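Local atomic coordinates of SVS_variant_AS1 (Streptomyces sp. CWA1, PDB entry 6TJA), a protein that probably cyclises geranylgeranyl diphosphate to spiroviolene, as an engineered ancestral form of a class I bacterial terpene cyclase. Residues P12-L17 and R271-F276; P173-Y178 and P345-I350; A224-D229 and K267-I272. One frame throughout, in Å; residues are numbered along the deposited sequence.

Contact 1 of 3, residues P12-L17 and R271-F276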
# COMPACT_ATOMS: atom_id res chain seq x y z
N PRO A 12 -1.72 -31.51 16.57
CA PRO A 12 -2.47 -31.40 15.31
C PRO A 12 -3.18 -30.04 15.26
O PRO A 12 -3.38 -29.44 16.30
CB PRO A 12 -3.43 -32.60 15.33
CG PRO A 12 -3.61 -32.92 16.81
CD PRO A 12 -2.36 -32.43 17.52
N ILE A 13 -3.49 -29.56 14.06
CA ILE A 13 -4.06 -28.20 13.80
C ILE A 13 -5.56 -28.21 14.10
O ILE A 13 -6.25 -29.15 13.60
CB ILE A 13 -3.77 -27.79 12.35
CG1 ILE A 13 -2.27 -27.88 12.04
CG2 ILE A 13 -4.34 -26.41 12.05
CD1 ILE A 13 -1.93 -27.69 10.58
N TYR A 14 -6.05 -27.24 14.89
CA TYR A 14 -7.49 -26.90 15.05
C TYR A 14 -7.94 -26.17 13.77
O TYR A 14 -7.43 -25.09 13.49
CB TYR A 14 -7.74 -26.03 16.29
CG TYR A 14 -9.20 -25.74 16.54
CD1 TYR A 14 -10.09 -26.78 16.71
CD2 TYR A 14 -9.72 -24.44 16.55
CE1 TYR A 14 -11.45 -26.55 16.91
CE2 TYR A 14 -11.08 -24.20 16.73
CZ TYR A 14 -11.95 -25.26 16.92
OH TYR A 14 -13.30 -25.10 17.11
N CYS A 15 -8.79 -26.78 12.95
CA CYS A 15 -9.28 -26.12 11.72
C CYS A 15 -10.61 -26.71 11.28
O CYS A 15 -10.68 -27.37 10.23
CB CYS A 15 -8.29 -26.21 10.57
SG CYS A 15 -8.57 -24.92 9.33
N PRO A 16 -11.66 -26.42 12.02
CA PRO A 16 -12.97 -26.94 11.67
C PRO A 16 -13.61 -26.08 10.59
O PRO A 16 -14.61 -25.51 10.84
CB PRO A 16 -13.72 -26.83 12.98
CG PRO A 16 -13.10 -25.68 13.65
CD PRO A 16 -11.67 -25.69 13.28
N LEU A 17 -13.02 -26.05 9.42
CA LEU A 17 -13.50 -25.27 8.32
C LEU A 17 -13.66 -26.15 7.08
O LEU A 17 -13.11 -27.20 6.98
CB LEU A 17 -12.54 -24.13 8.06
CG LEU A 17 -12.69 -22.74 8.66
CD1 LEU A 17 -13.19 -22.74 10.06
CD2 LEU A 17 -11.41 -21.96 8.62
N ARG A 271 -6.72 -18.99 19.61
CA ARG A 271 -7.53 -17.87 20.13
C ARG A 271 -7.98 -17.00 18.94
O ARG A 271 -9.15 -16.62 18.89
CB ARG A 271 -6.74 -17.13 21.21
CG ARG A 271 -7.44 -15.87 21.68
CD ARG A 271 -6.68 -15.01 22.66
NE ARG A 271 -6.15 -15.72 23.82
CZ ARG A 271 -6.04 -15.20 25.03
NH1 ARG A 271 -6.52 -14.01 25.29
NH2 ARG A 271 -5.49 -15.89 26.01
N ILE A 272 -7.08 -16.71 17.99
CA ILE A 272 -7.39 -15.83 16.83
C ILE A 272 -8.41 -16.54 15.93
O ILE A 272 -9.35 -15.88 15.48
CB ILE A 272 -6.12 -15.41 16.07
CG1 ILE A 272 -5.18 -14.59 16.95
CG2 ILE A 272 -6.48 -14.65 14.81
CD1 ILE A 272 -3.79 -14.42 16.35
N LEU A 273 -8.27 -17.85 15.70
CA LEU A 273 -9.25 -18.58 14.85
C LEU A 273 -10.63 -18.58 15.52
O LEU A 273 -11.60 -18.36 14.82
CB LEU A 273 -8.77 -20.00 14.57
CG LEU A 273 -9.68 -20.78 13.63
CD1 LEU A 273 -9.97 -19.98 12.36
CD2 LEU A 273 -9.04 -22.10 13.30
N LEU A 274 -10.71 -18.74 16.84
CA LEU A 274 -12.00 -18.66 17.59
C LEU A 274 -12.65 -17.28 17.43
O LEU A 274 -13.88 -17.21 17.24
CB LEU A 274 -11.75 -18.97 19.06
CG LEU A 274 -12.40 -20.25 19.59
CD1 LEU A 274 -12.16 -21.44 18.66
CD2 LEU A 274 -11.87 -20.55 20.97
N ARG A 275 -11.88 -16.20 17.55
CA ARG A 275 -12.47 -14.87 17.33
C ARG A 275 -12.93 -14.77 15.87
O ARG A 275 -14.02 -14.28 15.64
CB ARG A 275 -11.51 -13.77 17.76
CG ARG A 275 -12.06 -12.39 17.48
CD ARG A 275 -13.42 -12.12 18.09
NE ARG A 275 -13.86 -10.79 17.72
CZ ARG A 275 -15.11 -10.37 17.71
NH1 ARG A 275 -16.10 -11.18 18.07
NH2 ARG A 275 -15.40 -9.15 17.33
N PHE A 276 -12.18 -15.30 14.93
CA PHE A 276 -12.59 -15.26 13.55
C PHE A 276 -13.94 -15.99 13.35
O PHE A 276 -14.78 -15.50 12.71
CB PHE A 276 -11.51 -15.81 12.62
CG PHE A 276 -12.00 -16.13 11.24
CD1 PHE A 276 -12.66 -17.28 11.00
CD2 PHE A 276 -11.78 -15.27 10.20
CE1 PHE A 276 -13.14 -17.56 9.77
CE2 PHE A 276 -12.23 -15.55 8.96
CZ PHE A 276 -12.92 -16.71 8.75
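Tyr14 meets Leu273 and Leu274 while carrying a lid of its own: Pro16, two residues on, folds back and sets its CD over the centre of the Tyr14 ring, 3.6 Å above the plane. Pro16 is also the centre of an inverse gamma turn, closed by a weak bond from Leu17 N to Cys15 O. The same proline CD also comes within 4.5 Å of Leu273 CD2, so ring, proline and leucine form one apolar cluster. In Tyr14 the CG is anti to the backbone N (chi1 -176°), which carries the ring toward the helix, where it meets Leu274. There Leu274 CD1 approaches Tyr14 CE2 obliquely to 3.5 Å, the two side chains crossing at about a right angle, with the hydroxyl end of the ring slightly farther from that methyl. Leu273 points toward the loop. Its CD2 lies 3.4 Å from Tyr14 O and 4.1 Å from Tyr14 CD2, so the methyl touches both the Tyr14 ring and the Tyr14 carbonyl. The other methyl, CD1, reaches Leu17 CD2 at 4.5 Å, a looser touch. No hydrogen bond joins the two segments; their association is apolar packing of one loop against one face of a helix. Polar anchors lie just beside it: Tyr14 O accepts from Arg269 NH1, one turn back on the same helix, and Cys15 O from Arg303 NH1. The N-terminal loop 12-17, ahead of helix 25-38, runs alongside helix 258-283 of the all-helical terpene synthase fold, in roughly the same direction. Leu17 drops between that helix, where it touches Leu277, and Ile302 and Arg303 of helix 289-309, while Ile13 reaches Arg230 on helix 211-231.

Contact 2 of 3, residues P173-Y178 and P345-I350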
# COMPACT_ATOMS: atom_id res chain seq x y z
N PRO A 173 11.88 -9.10 16.68
CA PRO A 173 10.76 -8.25 17.09
C PRO A 173 10.06 -8.91 18.29
O PRO A 173 10.15 -10.12 18.42
CB PRO A 173 9.88 -8.19 15.84
CG PRO A 173 10.22 -9.40 15.02
CD PRO A 173 11.68 -9.70 15.35
N GLY A 174 9.47 -8.10 19.17
CA GLY A 174 8.53 -8.57 20.20
C GLY A 174 7.26 -9.13 19.55
O GLY A 174 7.14 -9.11 18.29
N LEU A 175 6.35 -9.66 20.37
CA LEU A 175 5.11 -10.29 19.85
C LEU A 175 4.31 -9.28 19.01
O LEU A 175 3.83 -9.65 17.91
CB LEU A 175 4.27 -10.78 21.02
CG LEU A 175 2.98 -11.45 20.57
CD1 LEU A 175 3.33 -12.59 19.63
CD2 LEU A 175 2.18 -11.92 21.78
N ASP A 176 4.12 -8.07 19.51
CA ASP A 176 3.26 -7.05 18.86
C ASP A 176 3.78 -6.73 17.46
O ASP A 176 2.96 -6.79 16.52
CB ASP A 176 3.09 -5.76 19.68
CG ASP A 176 1.89 -4.95 19.21
OD1 ASP A 176 0.78 -5.49 19.18
OD2 ASP A 176 2.06 -3.79 18.92
N ASP A 177 5.06 -6.36 17.34
CA ASP A 177 5.74 -6.05 16.05
C ASP A 177 5.75 -7.30 15.13
O ASP A 177 5.52 -7.12 13.91
CB ASP A 177 7.17 -5.55 16.26
CG ASP A 177 7.30 -4.10 16.74
OD1 ASP A 177 6.28 -3.42 16.83
OD2 ASP A 177 8.44 -3.67 17.00
N TYR A 178 6.04 -8.49 15.65
CA TYR A 178 6.10 -9.73 14.86
C TYR A 178 4.75 -10.00 14.18
O TYR A 178 4.76 -10.36 12.97
CB TYR A 178 6.53 -10.96 15.64
CG TYR A 178 6.55 -12.15 14.74
CD1 TYR A 178 5.54 -13.10 14.79
CD2 TYR A 178 7.49 -12.25 13.73
CE1 TYR A 178 5.50 -14.15 13.89
CE2 TYR A 178 7.47 -13.30 12.82
CZ TYR A 178 6.44 -14.24 12.88
OH TYR A 178 6.38 -15.27 12.01
N PRO A 345 -2.85 -11.17 25.12
CA PRO A 345 -1.84 -10.46 25.89
C PRO A 345 -0.60 -10.11 25.08
O PRO A 345 -0.07 -10.96 24.38
CB PRO A 345 -1.43 -11.46 26.97
CG PRO A 345 -2.66 -12.30 27.17
CD PRO A 345 -3.27 -12.42 25.78
N GLY A 346 -0.17 -8.85 25.20
CA GLY A 346 1.10 -8.37 24.65
C GLY A 346 1.02 -8.02 23.18
O GLY A 346 2.07 -7.79 22.62
N ALA A 347 -0.17 -7.97 22.57
CA ALA A 347 -0.35 -7.65 21.14
C ALA A 347 -1.48 -6.63 20.98
O ALA A 347 -2.51 -6.91 20.35
CB ALA A 347 -0.56 -8.92 20.38
N PRO A 348 -1.32 -5.40 21.55
CA PRO A 348 -2.30 -4.33 21.39
C PRO A 348 -2.71 -4.04 19.93
O PRO A 348 -3.86 -3.71 19.74
CB PRO A 348 -1.66 -3.10 22.04
CG PRO A 348 -0.15 -3.48 22.19
CD PRO A 348 -0.16 -4.98 22.38
N SER A 349 -1.83 -4.26 18.94
CA SER A 349 -2.06 -3.91 17.52
C SER A 349 -3.22 -4.74 16.96
O SER A 349 -3.75 -4.33 15.93
CB SER A 349 -0.84 -4.06 16.62
OG SER A 349 -0.00 -2.92 16.72
N ILE A 350 -3.59 -5.84 17.61
CA ILE A 350 -4.69 -6.69 17.06
C ILE A 350 -5.91 -6.69 17.98
O ILE A 350 -6.91 -7.34 17.60
CB ILE A 350 -4.20 -8.11 16.74
CG1 ILE A 350 -3.74 -8.87 17.99
CG2 ILE A 350 -3.13 -8.07 15.68
CD1 ILE A 350 -3.58 -10.39 17.79
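Asp176 swings its carboxylate toward the 345-350 loop because CG stands anti to the backbone N (chi1 -162°); Ser349 OG, beside its own backbone N (chi1 -83°), lies on the same side as the N-H that the acid also takes. Asp176 OD1 takes the Ser349 N-H through its syn lone pair at 2.9 Å, nearly straight at 166°. Asp176 OD2 receives Ser349 OG at 3.1 Å, also on the syn side but out of the carboxylate plane. This two-pronged grip fixes the rotation of the carboxylate and holds the loop where it turns at Pro348. The proline, having no N-H to offer, merely packs, its CD 3.4 Å from Asp176 OD1. With an alanine at Asp176 both bonds would go, and the Ser349 N-H and hydroxyl would probably lose their mates, leaving the loop freer to shift. Beside the acid, Leu175 CD2 rests 3.6 Å from Pro345 O and 4.3 Å from Ala347 CB. The contact therefore ties the first turn of helix 175-185, whose N-cap is Gly174, to the C-terminal loop after helix 289-309. Arg112 and Ser118 of the second subunit bond Ser349 O and Pro348 O, placing the loop at the dimer interface, while Leu175 and Tyr178 lean on Ile246 of helix 246-254.

Contact 3 of 3, residues A224-D229 and K267-I272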
# COMPACT_ATOMS: atom_id res chain seq x y z
N ALA A 224 -3.39 -18.09 8.75
CA ALA A 224 -2.63 -18.67 7.61
C ALA A 224 -1.13 -18.43 7.81
O ALA A 224 -0.34 -19.35 7.52
CB ALA A 224 -3.06 -18.06 6.29
N ALA A 225 -0.74 -17.22 8.21
CA ALA A 225 0.65 -16.85 8.53
C ALA A 225 1.21 -17.77 9.62
O ALA A 225 2.32 -18.25 9.49
CB ALA A 225 0.73 -15.41 8.97
N LEU A 226 0.49 -17.96 10.71
CA LEU A 226 0.97 -18.74 11.88
C LEU A 226 0.93 -20.23 11.52
O LEU A 226 1.77 -20.99 12.01
CB LEU A 226 0.10 -18.41 13.09
CG LEU A 226 0.22 -16.99 13.65
CD1 LEU A 226 -0.72 -16.82 14.82
CD2 LEU A 226 1.64 -16.68 14.08
N ASP A 227 -0.03 -20.65 10.69
CA ASP A 227 0.00 -22.02 10.11
C ASP A 227 1.27 -22.14 9.26
O ASP A 227 1.94 -23.17 9.37
CB ASP A 227 -1.33 -22.37 9.43
CG ASP A 227 -2.44 -22.60 10.45
OD1 ASP A 227 -2.12 -22.62 11.67
OD2 ASP A 227 -3.59 -22.70 10.05
N ASN A 228 1.65 -21.12 8.49
CA ASN A 228 2.90 -21.17 7.69
C ASN A 228 4.12 -21.20 8.64
O ASN A 228 5.04 -21.98 8.35
CB ASN A 228 2.96 -20.09 6.60
CG ASN A 228 1.99 -20.37 5.46
OD1 ASN A 228 1.67 -21.52 5.19
ND2 ASN A 228 1.49 -19.33 4.81
N ASP A 229 4.15 -20.48 9.78
CA ASP A 229 5.31 -20.58 10.71
C ASP A 229 5.42 -22.03 11.22
O ASP A 229 6.55 -22.49 11.47
CB ASP A 229 5.21 -19.61 11.89
CG ASP A 229 5.49 -18.17 11.56
OD1 ASP A 229 5.68 -17.86 10.36
OD2 ASP A 229 5.56 -17.37 12.54
N LYS A 267 -1.71 -21.92 21.16
CA LYS A 267 -2.68 -21.26 21.97
C LYS A 267 -3.13 -19.93 21.39
O LYS A 267 -4.27 -19.71 21.18
CB LYS A 267 -2.18 -21.10 23.38
CG LYS A 267 -2.43 -22.29 24.25
CD LYS A 267 -1.95 -22.02 25.65
CE LYS A 267 -1.41 -23.25 26.29
NZ LYS A 267 -2.03 -23.45 27.61
N LEU A 268 -2.20 -19.06 21.11
CA LEU A 268 -2.57 -17.79 20.58
C LEU A 268 -3.18 -17.84 19.17
O LEU A 268 -4.04 -17.10 18.87
CB LEU A 268 -1.46 -16.77 20.75
CG LEU A 268 -0.18 -16.97 20.02
CD1 LEU A 268 -0.33 -16.56 18.59
CD2 LEU A 268 0.91 -16.20 20.71
N ARG A 269 -2.75 -18.78 18.36
CA ARG A 269 -3.23 -18.98 16.96
C ARG A 269 -4.68 -19.45 17.04
O ARG A 269 -5.55 -18.90 16.34
CB ARG A 269 -2.28 -19.94 16.22
CG ARG A 269 -2.71 -20.36 14.82
CD ARG A 269 -3.63 -21.54 14.91
NE ARG A 269 -4.03 -22.09 13.62
CZ ARG A 269 -5.10 -22.85 13.44
NH1 ARG A 269 -5.89 -23.15 14.47
NH2 ARG A 269 -5.40 -23.31 12.24
N ASP A 270 -4.94 -20.39 17.94
CA ASP A 270 -6.29 -20.95 18.18
C ASP A 270 -7.22 -19.85 18.73
O ASP A 270 -8.37 -19.78 18.30
CB ASP A 270 -6.19 -22.15 19.11
CG ASP A 270 -5.66 -23.43 18.47
OD1 ASP A 270 -5.37 -23.43 17.26
OD2 ASP A 270 -5.52 -24.40 19.21
N ARG A 271 -6.72 -18.99 19.61
CA ARG A 271 -7.53 -17.87 20.13
C ARG A 271 -7.98 -17.00 18.94
O ARG A 271 -9.15 -16.62 18.89
CB ARG A 271 -6.74 -17.13 21.21
CG ARG A 271 -7.44 -15.87 21.68
CD ARG A 271 -6.68 -15.01 22.66
NE ARG A 271 -6.15 -15.72 23.82
CZ ARG A 271 -6.04 -15.20 25.03
NH1 ARG A 271 -6.52 -14.01 25.29
NH2 ARG A 271 -5.49 -15.89 26.01
N ILE A 272 -7.08 -16.71 17.99
CA ILE A 272 -7.39 -15.83 16.83
C ILE A 272 -8.41 -16.54 15.93
O ILE A 272 -9.35 -15.88 15.48
CB ILE A 272 -6.12 -15.41 16.07
CG1 ILE A 272 -5.18 -14.59 16.95
CG2 ILE A 272 -6.48 -14.65 14.81
CD1 ILE A 272 -3.79 -14.42 16.35
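Arg269 grips Asp227 side-on with two nitrogens, NE giving to Asp227 OD1 at 2.8 Å and NH2 to Asp227 OD2 at 2.9 Å. This salt bridge joins two helices of the alpha-helical class I terpene cyclase fold, 211-231 and 258-283, whose segments run antiparallel at 155° with axes 10.3 Å apart. The NH2 bond is almost linear (176°), lying in the guanidinium plane and using the syn lone pair of OD2. The NE bond is more bent, with OD1 tilted out of the guanidinium plane. The carboxylate and guanidinium are nearly coplanar. The Arg269 chain, bent at its second torsion, brings NE to the acid.

On its far end NH1 serves two acceptors: Asp270 OD1 at 2.9 Å on the next residue, and the carbonyl of Tyr14 in the N-terminal loop. At least four bonds on its three nitrogens pin the buried guanidinium, and two carboxylates are likely to offset its charge. Asp270 is held in turn by Ser337 OG through its other oxygen.

Just after Asp227, Asn228 and Ser232 match the opening of the NSE motif, which in class I terpene synthases binds magnesium; the salt bridge thus fastens the motif's helix to its neighbour beside that sequence. Next to the salt bridge, the Leu226 and Arg269 side chains lie alongside, pointing opposite ways, Leu226 CB lying 3.8 Å from Arg269 CG. In Leu268 the CG sits between the backbone N and the carbonyl carbon (chi1 65°), which brings CD1 to 3.8 Å from Leu226 CD1. That Leu226 CD1 methyl is shared, for on another side it lies 4.2 Å from Ile272 CD1.

Along the chain the segments come in the order 12-17, 173-178, 224-229, 267-276 and 345-350, 267-276 being the merged segments 267-272 and 271-276, which overlap at Arg271 and Ile272 on helix 258-283. Contacts 1 and 3 share that helix and their centres lie about 8 Å apart; contact 2 is about 13 Å from contact 3 and about 19 Å from contact 1. Helix 258-283 thus has the N-terminal loop on one face and helix 211-231 on another, while the C-terminal loop reaches it through Ile350 against Ile272 and Pro345 against Arg271. Loops near both ends of the chain thus pack on the helical core that carries the probable metal-binding motif.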